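Local coordinates for oxidoreductase, short chain dehydrogenase/reductase family protein (Bifidobacterium adolescentis L2-32, PDB 6OW4) that acts as an NADH-dependent 20beta-hydroxysteroid dehydrogenase of the short-chain dehydrogenase/reductase family, interconverting a hydroxyl and a keto group on the steroid side chain, at residues G41-G54 with L115-A129. Residues are numbered along the deposited sequence; the frame is centred on the assembly and turned at random. Where two conformers were deposited one is given.
Sequences GRKGFVTGAAGGLG and LVEQLGTVDFAFLNA. With NAD (nicotinamide-adenine-dinucleotide), chain N.
Phe45 of strand 42-47 drives its ring between Leu115 on one face and Ala125 on the other. Its CB rests on Leu115 CD2 at 3.6 Å, and CG, set between the backbone N and the carbonyl carbon (chi1 68°), which brings the ring back across the neighbouring strand, lies near both methyls of that leucine. CD1 and CE1 then run beneath Leu115 CD1, with Val122 CG2 at the ring edge. Farther round, CE1 and CZ meet Ala125 CB, whose methyl sits 4.0 Å from the ring centroid, and CE2 ends 3.9 Å from Leu127 CD2. The face of the sheet carrying Val46 has a CH-pi contact: Gly44 CA lies over the centre of the Phe124 ring, 3.5 Å from its centroid.

Strands 42-47 and 124-127 are the parallel neighbours at the middle of the Rossmann fold, the first and fourth strands of its 3-2-1-4-5-6-7 sheet. Phe126 N donates to Phe45 O, and Thr47 N to Phe126 O at 2.9 Å. At the far end, Asp123 OD2 takes the Lys43 N-H on its anti lone pair.

Beyond the strand pairing, Thr47 OG1 accepts a nearly straight bond from Ala129 N (2.7 Å, 175°) and a bent, weak one from Asn128 N. Asn128 also meets the dinucleotide: its backbone O accepts from NAD O3D at 2.7 Å, its side-chain OD1 is hydrogen-bonded to Thr179 OG1, and its ND2 donates to a water that also reaches Gly48 O and NAD O2N. The TGxxxGxG motif, Thr47 to Gly54, forms the turn and helix start that meet the pyrophosphate, Gly51 CA lying 3.3 Å from NAD O2A.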
ATOM      1  N   GLY F  41      16.785   6.906  31.689  1.00 46.01           N
ATOM      2  CA  GLY F  41      17.920   5.967  31.613  1.00 46.23           C
ATOM      3  C   GLY F  41      18.215   5.538  30.184  1.00 45.49           C
ATOM      4  O   GLY F  41      18.841   4.471  30.018  1.00 49.92           O
ATOM      5  N   ARG F  42      17.799   6.338  29.193  1.00 43.39           N
ATOM      6  CA  ARG F  42      18.002   6.047  27.747  0.59 42.25           C
ATOM      7  C   ARG F  42      18.815   7.177  27.108  1.00 42.25           C
ATOM      8  O   ARG F  42      18.723   8.321  27.599  1.00 42.73           O
ATOM      9  CB  ARG F  42      16.659   5.864  27.033  0.59 40.48           C
ATOM     10  CG  ARG F  42      16.005   4.514  27.292  0.59 39.52           C
ATOM     11  CD  ARG F  42      14.812   4.244  26.393  0.59 38.56           C
ATOM     12  NE  ARG F  42      15.181   4.086  24.990  0.59 37.70           N
ATOM     13  CZ  ARG F  42      14.366   3.660  24.026  0.59 36.75           C
ATOM     14  NH1 ARG F  42      13.113   3.336  24.299  0.59 36.54           N
ATOM     15  NH2 ARG F  42      14.810   3.562  22.785  0.59 35.84           N
ATOM     16  N   LYS F  43      19.573   6.844  26.064  1.00 41.61           N
ATOM     17  CA  LYS F  43      20.500   7.766  25.358  1.00 41.88           C
ATOM     18  C   LYS F  43      20.360   7.544  23.850  1.00 40.11           C
ATOM     19  O   LYS F  43      20.133   6.390  23.441  1.00 40.61           O
ATOM     20  CB  LYS F  43      21.937   7.518  25.827  1.00 43.43           C
ATOM     21  CG  LYS F  43      22.106   7.395  27.336  1.00 45.27           C
ATOM     22  CD  LYS F  43      23.535   7.190  27.765  1.00 47.14           C
ATOM     23  CE  LYS F  43      23.679   7.041  29.262  1.00 49.21           C
ATOM     24  NZ  LYS F  43      24.984   6.439  29.623  1.00 51.65           N
ATOM     25  N   GLY F  44      20.488   8.614  23.064  1.00 37.59           N
ATOM     26  CA  GLY F  44      20.347   8.576  21.598  1.00 35.98           C
ATOM     27  C   GLY F  44      20.698   9.911  20.975  1.00 35.25           C
ATOM     28  O   GLY F  44      21.087  10.822  21.725  1.00 36.70           O
ATOM     29  N   PHE F  45      20.560  10.027  19.652  1.00 34.14           N
ATOM     30  CA  PHE F  45      20.890  11.259  18.892  1.00 34.40           C
ATOM     31  C   PHE F  45      19.777  11.575  17.889  1.00 32.68           C
ATOM     32  O   PHE F  45      18.993  10.678  17.522  1.00 31.03           O
ATOM     33  CB  PHE F  45      22.260  11.122  18.221  1.00 34.32           C
ATOM     34  CG  PHE F  45      22.341  10.116  17.101  1.00 33.89           C
ATOM     35  CD1 PHE F  45      22.690   8.798  17.349  1.00 33.55           C
ATOM     36  CD2 PHE F  45      22.095  10.498  15.791  1.00 33.75           C
ATOM     37  CE1 PHE F  45      22.777   7.881  16.313  1.00 33.70           C
ATOM     38  CE2 PHE F  45      22.183   9.580  14.756  1.00 33.82           C
ATOM     39  CZ  PHE F  45      22.524   8.273  15.019  1.00 33.83           C
ATOM     40  N   VAL F  46      19.723  12.844  17.479  1.00 33.40           N
ATOM     41  CA  VAL F  46      18.742  13.404  16.506  1.00 32.73           C
ATOM     42  C   VAL F  46      19.529  14.173  15.442  1.00 31.94           C
ATOM     43  O   VAL F  46      20.286  15.085  15.825  1.00 31.29           O
ATOM     44  CB  VAL F  46      17.715  14.314  17.208  1.00 33.33           C
ATOM     45  CG1 VAL F  46      16.773  14.970  16.211  1.00 33.25           C
ATOM     46  CG2 VAL F  46      16.934  13.568  18.283  1.00 33.48           C
ATOM     47  N   THR F  47      19.361  13.812  14.167  1.00 30.89           N
ATOM     48  CA  THR F  47      20.018  14.475  13.009  1.00 31.56           C
ATOM     49  C   THR F  47      19.083  15.573  12.497  1.00 31.96           C
ATOM     50  O   THR F  47      17.869  15.461  12.741  1.00 32.84           O
ATOM     51  CB  THR F  47      20.391  13.469  11.914  1.00 30.94           C
ATOM     52  OG1 THR F  47      19.212  13.125  11.188  1.00 30.93           O
ATOM     53  CG2 THR F  47      21.043  12.219  12.464  1.00 31.01           C
ATOM     54  N   GLY F  48      19.635  16.589  11.831  1.00 32.43           N
ATOM     55  CA  GLY F  48      18.899  17.802  11.427  1.00 33.14           C
ATOM     56  C   GLY F  48      18.281  18.496  12.631  1.00 34.10           C
ATOM     57  O   GLY F  48      17.170  19.043  12.487  1.00 35.97           O
ATOM     58  N   ALA F  49      18.984  18.486  13.770  1.00 34.25           N
ATOM     59  CA  ALA F  49      18.482  18.907  15.101  1.00 35.24           C
ATOM     60  C   ALA F  49      18.574  20.430  15.276  1.00 35.92           C
ATOM     61  O   ALA F  49      18.281  20.904  16.392  1.00 36.96           O
ATOM     62  CB  ALA F  49      19.241  18.186  16.189  1.00 35.69           C
ATOM     63  N   ALA F  50      18.975  21.167  14.234  1.00 35.86           N
ATOM     64  CA  ALA F  50      18.904  22.647  14.171  1.00 37.03           C
ATOM     65  C   ALA F  50      17.529  23.061  13.635  1.00 36.15           C
ATOM     66  O   ALA F  50      17.011  24.100  14.089  1.00 38.49           O
ATOM     67  CB  ALA F  50      20.022  23.196  13.318  1.00 37.72           C
ATOM     68  N   GLY F  51      16.963  22.270  12.715  1.00 35.32           N
ATOM     69  CA  GLY F  51      15.627  22.486  12.124  1.00 35.11           C
ATOM     70  C   GLY F  51      14.508  22.252  13.127  1.00 34.99           C
ATOM     71  O   GLY F  51      14.788  21.700  14.212  1.00 35.29           O
ATOM     72  N   GLY F  52      13.281  22.647  12.769  1.00 35.13           N
ATOM     73  CA  GLY F  52      12.094  22.640  13.648  1.00 34.98           C
ATOM     74  C   GLY F  52      11.750  21.252  14.163  1.00 33.41           C
ATOM     75  O   GLY F  52      11.602  21.103  15.392  1.00 32.14           O
ATOM     76  N   LEU F  53      11.614  20.273  13.262  1.00 32.65           N
ATOM     77  CA  LEU F  53      11.233  18.873  13.600  1.00 32.41           C
ATOM     78  C   LEU F  53      12.319  18.244  14.475  1.00 32.58           C
ATOM     79  O   LEU F  53      11.962  17.557  15.445  1.00 32.40           O
ATOM     80  CB  LEU F  53      11.047  18.059  12.316  1.00 33.46           C
ATOM     81  CG  LEU F  53       9.908  18.504  11.400  1.00 34.72           C
ATOM     82  CD1 LEU F  53       9.740  17.533  10.241  1.00 35.36           C
ATOM     83  CD2 LEU F  53       8.606  18.631  12.169  1.00 35.22           C
ATOM     84  N   GLY F  54      13.589  18.474  14.133  1.00 32.65           N
ATOM     85  CA  GLY F  54      14.757  17.903  14.830  1.00 33.17           C
ATOM     86  C   GLY F  54      14.842  18.360  16.276  1.00 33.22           C
ATOM     87  O   GLY F  54      14.871  17.487  17.166  1.00 33.36           O
ATOM     88  N   LEU F 115      29.679   9.873  19.821  1.00 45.63           N
ATOM     89  CA  LEU F 115      28.379   9.392  20.360  1.00 44.76           C
ATOM     90  C   LEU F 115      28.642   8.388  21.489  1.00 46.13           C
ATOM     91  O   LEU F 115      28.046   8.550  22.566  1.00 48.17           O
ATOM     92  CB  LEU F 115      27.551   8.757  19.237  1.00 42.59           C
ATOM     93  CG  LEU F 115      26.816   9.736  18.322  1.00 41.05           C
ATOM     94  CD1 LEU F 115      26.243   9.018  17.112  1.00 39.64           C
ATOM     95  CD2 LEU F 115      25.717  10.473  19.074  1.00 40.06           C
ATOM     96  N   VAL F 116      29.519   7.407  21.253  1.00 46.97           N
ATOM     97  CA  VAL F 116      29.864   6.331  22.233  1.00 48.58           C
ATOM     98  C   VAL F 116      30.591   6.957  23.431  1.00 50.27           C
ATOM     99  O   VAL F 116      30.219   6.630  24.576  1.00 50.45           O
ATOM    100  CB  VAL F 116      30.704   5.216  21.576  1.00 48.67           C
ATOM    101  CG1 VAL F 116      31.201   4.198  22.593  1.00 49.50           C
ATOM    102  CG2 VAL F 116      29.940   4.513  20.463  1.00 47.26           C
ATOM    103  N   GLU F 117      31.578   7.824  23.178  1.00 52.08           N
ATOM    104  CA  GLU F 117      32.496   8.380  24.213  1.00 54.25           C
ATOM    105  C   GLU F 117      31.779   9.440  25.059  1.00 53.19           C
ATOM    106  O   GLU F 117      31.763   9.288  26.296  1.00 53.15           O
ATOM    107  CB  GLU F 117      33.750   8.976  23.569  1.00 56.17           C
ATOM    108  CG  GLU F 117      34.774   7.933  23.159  1.00 59.18           C
ATOM    109  CD  GLU F 117      36.085   8.503  22.643  1.00 62.09           C
ATOM    110  OE1 GLU F 117      36.131   9.718  22.352  1.00 65.17           O
ATOM    111  OE2 GLU F 117      37.059   7.731  22.534  1.00 66.74           O
ATOM    112  N   GLN F 118      31.228  10.479  24.423  1.00 52.44           N
ATOM    113  CA  GLN F 118      30.664  11.672  25.113  1.00 54.48           C
ATOM    114  C   GLN F 118      29.320  11.322  25.765  1.00 54.16           C
ATOM    115  O   GLN F 118      29.063  11.831  26.874  1.00 56.73           O
ATOM    116  CB  GLN F 118      30.518  12.849  24.144  1.00 55.25           C
ATOM    117  CG  GLN F 118      31.852  13.372  23.620  1.00 56.34           C
ATOM    118  CD  GLN F 118      31.739  14.672  22.860  1.00 55.17           C
ATOM    119  OE1 GLN F 118      30.740  15.385  22.944  1.00 55.54           O
ATOM    120  NE2 GLN F 118      32.780  15.001  22.114  1.00 54.76           N
ATOM    121  N   LEU F 119      28.504  10.484  25.116  1.00 53.95           N
ATOM    122  CA  LEU F 119      27.105  10.184  25.533  1.00 52.48           C
ATOM    123  C   LEU F 119      27.070   8.896  26.368  1.00 50.88           C
ATOM    124  O   LEU F 119      26.434   8.910  27.442  1.00 49.20           O
ATOM    125  CB  LEU F 119      26.226  10.067  24.283  1.00 52.28           C
ATOM    126  CG  LEU F 119      24.808  10.622  24.407  1.00 52.94           C
ATOM    127  CD1 LEU F 119      24.822  12.112  24.718  1.00 53.69           C
ATOM    128  CD2 LEU F 119      24.019  10.360  23.133  1.00 52.65           C
ATOM    129  N   GLY F 120      27.718   7.831  25.886  1.00 48.62           N
ATOM    130  CA  GLY F 120      27.790   6.521  26.562  1.00 47.76           C
ATOM    131  C   GLY F 120      27.375   5.391  25.637  1.00 46.00           C
ATOM    132  O   GLY F 120      28.157   4.433  25.491  1.00 47.26           O
ATOM    133  N   THR F 121      26.184   5.497  25.039  1.00 43.82           N
ATOM    134  CA  THR F 121      25.618   4.510  24.079  1.00 42.46           C
ATOM    135  C   THR F 121      24.486   5.161  23.275  1.00 39.92           C
ATOM    136  O   THR F 121      24.231   6.366  23.476  1.00 37.91           O
ATOM    137  CB  THR F 121      25.132   3.244  24.799  1.00 42.80           C
ATOM    138  OG1 THR F 121      24.753   2.293  23.804  1.00 43.21           O
ATOM    139  CG2 THR F 121      23.967   3.494  25.734  1.00 42.82           C
ATOM    140  N   VAL F 122      23.842   4.377  22.404  1.00 39.61           N
ATOM    141  CA  VAL F 122      22.695   4.801  21.547  1.00 39.53           C
ATOM    142  C   VAL F 122      21.575   3.763  21.697  1.00 38.92           C
ATOM    143  O   VAL F 122      21.736   2.643  21.174  1.00 38.71           O
ATOM    144  CB  VAL F 122      23.138   4.980  20.080  1.00 40.19           C
ATOM    145  CG1 VAL F 122      21.961   5.147  19.131  1.00 40.12           C
ATOM    146  CG2 VAL F 122      24.104   6.146  19.930  1.00 41.02           C
ATOM    147  N   ASP F 123      20.504   4.130  22.411  1.00 38.25           N
ATOM    148  CA  ASP F 123      19.258   3.334  22.581  1.00 37.63           C
ATOM    149  C   ASP F 123      18.276   3.685  21.458  1.00 35.45           C
ATOM    150  O   ASP F 123      17.492   2.804  21.069  1.00 34.20           O
ATOM    151  CB  ASP F 123      18.598   3.594  23.938  1.00 38.39           C
ATOM    152  CG  ASP F 123      19.440   3.177  25.131  1.00 40.32           C
ATOM    153  OD1 ASP F 123      19.573   1.958  25.359  1.00 43.54           O
ATOM    154  OD2 ASP F 123      19.958   4.076  25.822  1.00 42.26           O
ATOM    155  N   PHE F 124      18.298   4.931  20.979  1.00 33.46           N
ATOM    156  CA  PHE F 124      17.421   5.429  19.888  1.00 32.31           C
ATOM    157  C   PHE F 124      18.211   6.356  18.959  1.00 30.78           C
ATOM    158  O   PHE F 124      19.229   6.928  19.388  1.00 31.45           O
ATOM    159  CB  PHE F 124      16.211   6.164  20.468  1.00 32.97           C
ATOM    160  CG  PHE F 124      16.560   7.422  21.221  1.00 33.88           C
ATOM    161  CD1 PHE F 124      16.635   8.644  20.566  1.00 34.48           C
ATOM    162  CD2 PHE F 124      16.830   7.384  22.579  1.00 34.52           C
ATOM    163  CE1 PHE F 124      16.966   9.799  21.258  1.00 34.62           C
ATOM    164  CE2 PHE F 124      17.156   8.542  23.270  1.00 34.89           C
ATOM    165  CZ  PHE F 124      17.223   9.746  22.609  1.00 34.90           C
ATOM    166  N   ALA F 125      17.737   6.501  17.722  1.00 28.39           N
ATOM    167  CA  ALA F 125      18.279   7.426  16.704  1.00 27.13           C
ATOM    168  C   ALA F 125      17.121   7.980  15.871  1.00 25.11           C
ATOM    169  O   ALA F 125      16.362   7.171  15.305  1.00 22.80           O
ATOM    170  CB  ALA F 125      19.296   6.716  15.846  1.00 27.03           C
ATOM    171  N   PHE F 126      16.977   9.306  15.834  1.00 25.29           N
ATOM    172  CA  PHE F 126      16.016  10.024  14.960  1.00 25.59           C
ATOM    173  C   PHE F 126      16.789  10.594  13.767  1.00 26.12           C
ATOM    174  O   PHE F 126      17.398  11.675  13.888  1.00 27.68           O
ATOM    175  CB  PHE F 126      15.250  11.092  15.745  1.00 25.05           C
ATOM    176  CG  PHE F 126      14.186  11.811  14.953  1.00 24.31           C
ATOM    177  CD1 PHE F 126      13.432  11.147  13.995  1.00 23.67           C
ATOM    178  CD2 PHE F 126      13.923  13.153  15.177  1.00 24.54           C
ATOM    179  CE1 PHE F 126      12.455  11.813  13.273  1.00 23.40           C
ATOM    180  CE2 PHE F 126      12.943  13.817  14.456  1.00 24.21           C
ATOM    181  CZ  PHE F 126      12.212  13.146  13.504  1.00 23.47           C
ATOM    182  N   LEU F 127      16.763   9.864  12.651  1.00 26.43           N
ATOM    183  CA  LEU F 127      17.562  10.144  11.430  1.00 26.19           C
ATOM    184  C   LEU F 127      16.734  11.062  10.525  1.00 26.49           C
ATOM    185  O   LEU F 127      16.146  10.576   9.538  1.00 26.37           O
ATOM    186  CB  LEU F 127      17.921   8.805  10.781  1.00 26.18           C
ATOM    187  CG  LEU F 127      18.513   7.781  11.752  1.00 26.69           C
ATOM    188  CD1 LEU F 127      18.250   6.361  11.288  1.00 26.96           C
ATOM    189  CD2 LEU F 127      19.999   8.018  11.953  1.00 26.65           C
ATOM    190  N   ASN F 128      16.703  12.347  10.885  1.00 27.07           N
ATOM    191  CA  ASN F 128      15.740  13.369  10.396  1.00 28.19           C
ATOM    192  C   ASN F 128      16.388  14.233   9.305  1.00 28.47           C
ATOM    193  O   ASN F 128      15.641  14.756   8.457  1.00 29.03           O
ATOM    194  CB  ASN F 128      15.222  14.202  11.573  1.00 28.51           C
ATOM    195  CG  ASN F 128      14.405  15.404  11.152  1.00 29.33           C
ATOM    196  OD1 ASN F 128      13.287  15.256  10.663  1.00 30.23           O
ATOM    197  ND2 ASN F 128      14.950  16.594  11.353  1.00 29.76           N
ATOM    198  N   ALA F 129      17.716  14.387   9.323  1.00 29.02           N
ATOM    199  CA  ALA F 129      18.478  15.192   8.338  1.00 29.55           C
ATOM    200  C   ALA F 129      17.971  14.890   6.923  1.00 29.24           C
ATOM    201  O   ALA F 129      17.924  13.702   6.546  1.00 28.37           O
ATOM    202  CB  ALA F 129      19.956  14.913   8.459  1.00 29.89           C
TER
HETATM  203  PA  NAD N 301      14.862  21.858   7.938  1.00 44.29           P
HETATM  204  O1A NAD N 301      15.436  22.185   6.598  1.00 43.93           O
HETATM  205  O2A NAD N 301      15.173  22.989   8.928  1.00 46.65           O
HETATM  206  O5B NAD N 301      15.461  20.502   8.513  1.00 42.99           O
HETATM  207  C5B NAD N 301      16.457  19.779   7.789  1.00 42.41           C
HETATM  208  C4B NAD N 301      17.748  19.753   8.656  1.00 42.48           C
HETATM  209  O4B NAD N 301      18.693  18.664   8.047  1.00 42.66           O
HETATM  210  C3B NAD N 301      18.371  20.856   8.637  1.00 42.54           C
HETATM  211  O3B NAD N 301      18.680  21.339   9.994  1.00 40.82           O
HETATM  212  C2B NAD N 301      19.796  20.588   7.823  1.00 42.83           C
HETATM  213  O2B NAD N 301      20.854  21.425   8.374  1.00 43.49           O
HETATM  214  C1B NAD N 301      20.061  19.352   7.977  1.00 42.85           C
HETATM  215  N9A NAD N 301      20.828  18.855   6.790  1.00 43.65           N
HETATM  216  C8A NAD N 301      20.685  18.837   5.444  1.00 44.27           C
HETATM  217  N7A NAD N 301      21.776  18.230   4.912  1.00 43.01           N
HETATM  218  C5A NAD N 301      22.590  17.877   5.928  1.00 43.20           C
HETATM  219  C6A NAD N 301      23.833  17.228   5.933  1.00 42.61           C
HETATM  220  N6A NAD N 301      24.714  16.701   4.944  1.00 41.85           N
HETATM  221  N1A NAD N 301      24.460  16.981   7.108  1.00 42.82           N
HETATM  222  C2A NAD N 301      23.884  17.365   8.295  1.00 43.62           C
HETATM  223  N3A NAD N 301      22.651  18.007   8.292  1.00 44.28           N
HETATM  224  C4A NAD N 301      22.013  18.259   7.101  1.00 43.86           C
HETATM  225  O3  NAD N 301      13.231  21.693   7.786  1.00 45.29           O
HETATM  226  PN  NAD N 301      12.382  20.510   8.478  1.00 44.20           P
HETATM  227  O1N NAD N 301      10.925  20.746   8.196  1.00 45.34           O
HETATM  228  O2N NAD N 301      12.631  20.527   9.987  1.00 42.06           O
HETATM  229  O5D NAD N 301      12.808  19.115   7.832  1.00 41.23           O
HETATM  230  C5D NAD N 301      13.301  18.053   8.636  1.00 39.18           C
HETATM  231  C4D NAD N 301      13.067  16.705   7.906  1.00 37.08           C
HETATM  232  O4D NAD N 301      11.787  16.503   7.757  1.00 36.84           O
HETATM  233  C3D NAD N 301      13.666  16.730   6.512  1.00 36.44           C
HETATM  234  O3D NAD N 301      14.321  15.552   6.266  1.00 35.67           O
HETATM  235  C2D NAD N 301      12.437  16.886   5.567  1.00 37.18           C
HETATM  236  O2D NAD N 301      12.788  16.290   4.249  1.00 34.73           O
HETATM  237  C1D NAD N 301      11.498  16.252   6.182  1.00 37.35           C
HETATM  238  N1N NAD N 301      10.139  16.712   5.876  1.00 39.10           N
HETATM  239  C2N NAD N 301       9.699  17.960   6.297  1.00 39.99           C
HETATM  240  C3N NAD N 301       8.396  18.389   6.001  1.00 40.79           C
HETATM  241  C7N NAD N 301       7.893  19.781   6.454  1.00 41.22           C
HETATM  242  O7N NAD N 301       7.045  20.357   5.799  1.00 43.05           O
HETATM  243  N7N NAD N 301       8.402  20.400   7.628  1.00 42.31           N
HETATM  244  C4N NAD N 301       7.545  17.561   5.293  1.00 39.95           C
HETATM  245  C5N NAD N 301       7.977  16.312   4.876  1.00 38.39           C
HETATM  246  C6N NAD N 301       9.278  15.890   5.180  1.00 37.91           C
HETATM  247  O   HOH W   1      14.760  19.385  11.094  1.00 17.44           O